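PDB 6DG5: interleukin-2 receptor subunit beta from Mus musculus, which binds interleukin-2 as the beta subunit of its cell-surface receptor and probably passes the cytokine's mitogenic signal into the cell. Local coordinates for residues B[30-35]-B[81-87]. Numbering follows the deposited sequence.
Sequences VTTCHV and INVVCWE
Val84 O accepts the amide of His34 in a nearly linear bond, 2.7 Å from His34 N, and the CA of Cys33 also lies against this oxygen. The pair is completed by Val84 N, which donates to His34 O at 3.0 Å, making His34 and Val84 a hydrogen-bonded antiparallel pair. Two residues further along, Trp86 N donates to Thr32 O in a hydrogen bond (3.0 Å). Between these rungs, Cys33 and Cys85 form a non-hydrogen-bonded pair whose CA atoms are just 4.0 Å apart, close enough for the SG–SG disulfide (2.0 Å, chi3 107°). Both cysteines project to the same face as Val35 and Val83, and each SG, anti to its own carbonyl carbon (chi1 near -65°), is turned toward the other; Trp22 of strand 17-23 packs on them. Buried Val35, Val83 and Ile81 are beta-branched, which favours extended backbone and brings methyls together: Val35 CG1 touches Ile81 CG2 at 4.0 Å. On the other face, His34 CB rests against Val84 CG2, while the rings of His34 and Trp86 each meet Trp91 edge-to-face. In this N-terminal cytokine-receptor domain, the disulfide ties strands 33-39 and 79-86 covalently and probably helps to keep the register that the hydrogen bonds set.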
ATOM      1  N   VAL B  30       6.398  19.775  40.711  1.00 96.89           N
ATOM      2  CA  VAL B  30       5.602  20.997  40.633  1.00 90.16           C
ATOM      3  C   VAL B  30       4.179  20.684  40.192  1.00 95.27           C
ATOM      4  O   VAL B  30       3.838  19.529  39.911  1.00 97.83           O
ATOM      5  CB  VAL B  30       6.257  22.023  39.692  1.00 76.13           C
ATOM      6  CG1 VAL B  30       7.496  22.616  40.344  1.00 77.38           C
ATOM      7  CG2 VAL B  30       6.605  21.368  38.373  1.00 63.62           C
ATOM      8  N   THR B  31       3.343  21.721  40.114  1.00 93.99           N
ATOM      9  CA  THR B  31       1.907  21.520  39.950  1.00 91.53           C
ATOM     10  C   THR B  31       1.525  21.230  38.503  1.00 82.56           C
ATOM     11  O   THR B  31       0.745  20.308  38.236  1.00 86.94           O
ATOM     12  CB  THR B  31       1.147  22.744  40.463  1.00 98.88           C
ATOM     13  OG1 THR B  31       1.735  23.935  39.921  1.00 99.81           O
ATOM     14  CG2 THR B  31       1.193  22.803  41.982  1.00103.52           C
ATOM     15  N   THR B  32       2.048  22.008  37.557  1.00 68.36           N
ATOM     16  CA  THR B  32       1.616  21.935  36.168  1.00 55.85           C
ATOM     17  C   THR B  32       2.807  21.691  35.251  1.00 51.07           C
ATOM     18  O   THR B  32       3.891  22.247  35.458  1.00 53.06           O
ATOM     19  CB  THR B  32       0.871  23.222  35.762  1.00 50.61           C
ATOM     20  OG1 THR B  32      -0.536  22.956  35.675  1.00 55.13           O
ATOM     21  CG2 THR B  32       1.366  23.766  34.429  1.00 41.70           C
ATOM     22  N   CYS B  33       2.595  20.838  34.247  1.00 46.80           N
ATOM     23  CA  CYS B  33       3.577  20.551  33.210  1.00 37.64           C
ATOM     24  C   CYS B  33       2.865  20.440  31.871  1.00 35.49           C
ATOM     25  O   CYS B  33       1.744  19.926  31.797  1.00 39.11           O
ATOM     26  CB  CYS B  33       4.341  19.251  33.491  1.00 37.69           C
ATOM     27  SG  CYS B  33       5.399  19.252  34.958  1.00 63.51           S
ATOM     28  N   HIS B  34       3.522  20.909  30.813  1.00 34.47           N
ATOM     29  CA  HIS B  34       2.937  20.940  29.481  1.00 32.74           C
ATOM     30  C   HIS B  34       3.867  20.256  28.487  1.00 39.54           C
ATOM     31  O   HIS B  34       5.039  19.998  28.771  1.00 42.40           O
ATOM     32  CB  HIS B  34       2.644  22.376  29.028  1.00 39.25           C
ATOM     33  CG  HIS B  34       1.400  22.958  29.624  1.00 39.63           C
ATOM     34  ND1 HIS B  34       1.150  22.951  30.979  1.00 40.67           N
ATOM     35  CD2 HIS B  34       0.335  23.566  29.049  1.00 41.30           C
ATOM     36  CE1 HIS B  34      -0.014  23.530  31.213  1.00 40.77           C
ATOM     37  NE2 HIS B  34      -0.529  23.912  30.058  1.00 42.77           N
ATOM     38  N   VAL B  35       3.323  19.961  27.308  1.00 34.92           N
ATOM     39  CA  VAL B  35       4.057  19.314  26.226  1.00 36.44           C
ATOM     40  C   VAL B  35       3.959  20.200  24.992  1.00 38.14           C
ATOM     41  O   VAL B  35       2.855  20.463  24.500  1.00 41.79           O
ATOM     42  CB  VAL B  35       3.521  17.905  25.929  1.00 32.18           C
ATOM     43  CG1 VAL B  35       4.160  17.353  24.663  1.00 28.79           C
ATOM     44  CG2 VAL B  35       3.778  16.979  27.106  1.00 34.90           C
ATOM     45  N   ILE B  81       9.442  17.537  20.403  1.00 27.79           N
ATOM     46  CA  ILE B  81       8.585  17.453  21.578  1.00 27.51           C
ATOM     47  C   ILE B  81       9.377  17.915  22.794  1.00 48.38           C
ATOM     48  O   ILE B  81      10.432  17.356  23.112  1.00 52.62           O
ATOM     49  CB  ILE B  81       8.046  16.031  21.777  1.00 26.64           C
ATOM     50  CG1 ILE B  81       6.923  15.762  20.780  1.00 25.31           C
ATOM     51  CG2 ILE B  81       7.527  15.854  23.188  1.00 26.95           C
ATOM     52  CD1 ILE B  81       6.583  14.308  20.615  1.00 43.45           C
ATOM     53  N   ASN B  82       8.868  18.943  23.466  1.00 29.31           N
ATOM     54  CA  ASN B  82       9.492  19.505  24.652  1.00 30.76           C
ATOM     55  C   ASN B  82       8.518  19.425  25.819  1.00 40.62           C
ATOM     56  O   ASN B  82       7.323  19.694  25.660  1.00 44.73           O
ATOM     57  CB  ASN B  82       9.910  20.961  24.424  1.00 31.58           C
ATOM     58  CG  ASN B  82      10.715  21.145  23.154  1.00 46.16           C
ATOM     59  OD1 ASN B  82      11.945  21.129  23.175  1.00 49.40           O
ATOM     60  ND2 ASN B  82      10.021  21.323  22.036  1.00 42.80           N
ATOM     61  N   VAL B  83       9.032  19.051  26.986  1.00 36.51           N
ATOM     62  CA  VAL B  83       8.252  19.008  28.216  1.00 36.21           C
ATOM     63  C   VAL B  83       8.699  20.169  29.089  1.00 45.44           C
ATOM     64  O   VAL B  83       9.875  20.256  29.466  1.00 52.73           O
ATOM     65  CB  VAL B  83       8.415  17.670  28.952  1.00 33.15           C
ATOM     66  CG1 VAL B  83       7.555  17.654  30.208  1.00 34.05           C
ATOM     67  CG2 VAL B  83       8.052  16.517  28.034  1.00 38.50           C
ATOM     68  N   VAL B  84       7.768  21.064  29.404  1.00 48.80           N
ATOM     69  CA  VAL B  84       8.039  22.231  30.233  1.00 36.24           C
ATOM     70  C   VAL B  84       7.151  22.167  31.466  1.00 37.28           C
ATOM     71  O   VAL B  84       5.976  21.790  31.380  1.00 47.88           O
ATOM     72  CB  VAL B  84       7.810  23.545  29.457  1.00 35.92           C
ATOM     73  CG1 VAL B  84       8.897  23.733  28.414  1.00 39.11           C
ATOM     74  CG2 VAL B  84       6.440  23.542  28.803  1.00 34.59           C
ATOM     75  N   CYS B  85       7.718  22.526  32.616  1.00 39.28           N
ATOM     76  CA  CYS B  85       7.000  22.507  33.882  1.00 50.30           C
ATOM     77  C   CYS B  85       7.114  23.871  34.544  1.00 49.29           C
ATOM     78  O   CYS B  85       8.207  24.440  34.618  1.00 52.74           O
ATOM     79  CB  CYS B  85       7.541  21.418  34.814  1.00 54.76           C
ATOM     80  SG  CYS B  85       7.252  19.720  34.263  1.00 60.27           S
ATOM     81  N   TRP B  86       5.986  24.384  35.027  1.00 43.14           N
ATOM     82  CA  TRP B  86       5.950  25.696  35.655  1.00 44.90           C
ATOM     83  C   TRP B  86       6.528  25.620  37.063  1.00 47.45           C
ATOM     84  O   TRP B  86       6.083  24.814  37.884  1.00 55.45           O
ATOM     85  CB  TRP B  86       4.516  26.221  35.695  1.00 46.49           C
ATOM     86  CG  TRP B  86       4.404  27.652  36.111  1.00 46.59           C
ATOM     87  CD1 TRP B  86       4.272  28.129  37.383  1.00 49.11           C
ATOM     88  CD2 TRP B  86       4.407  28.796  35.251  1.00 46.01           C
ATOM     89  NE1 TRP B  86       4.197  29.500  37.368  1.00 50.07           N
ATOM     90  CE2 TRP B  86       4.276  29.934  36.071  1.00 48.19           C
ATOM     91  CE3 TRP B  86       4.508  28.970  33.867  1.00 45.32           C
ATOM     92  CZ2 TRP B  86       4.244  31.227  35.553  1.00 48.39           C
ATOM     93  CZ3 TRP B  86       4.478  30.254  33.355  1.00 44.34           C
ATOM     94  CH2 TRP B  86       4.347  31.366  34.196  1.00 49.45           C
ATOM     95  N   GLU B  87       7.522  26.464  37.339  1.00 48.76           N
ATOM     96  CA  GLU B  87       8.146  26.499  38.655  1.00 51.46           C
ATOM     97  C   GLU B  87       7.993  27.876  39.286  1.00 53.38           C
ATOM     98  O   GLU B  87       7.081  28.630  38.932  1.00 59.83           O
ATOM     99  CB  GLU B  87       9.622  26.109  38.558  1.00 60.24           C
ATOM    100  CG  GLU B  87       9.848  24.658  38.160  1.00 60.97           C
ATOM    101  CD  GLU B  87      11.298  24.354  37.837  1.00 66.75           C
ATOM    102  OE1 GLU B  87      12.174  25.178  38.177  1.00 69.71           O
ATOM    103  OE2 GLU B  87      11.561  23.291  37.236  1.00 67.09           O
TER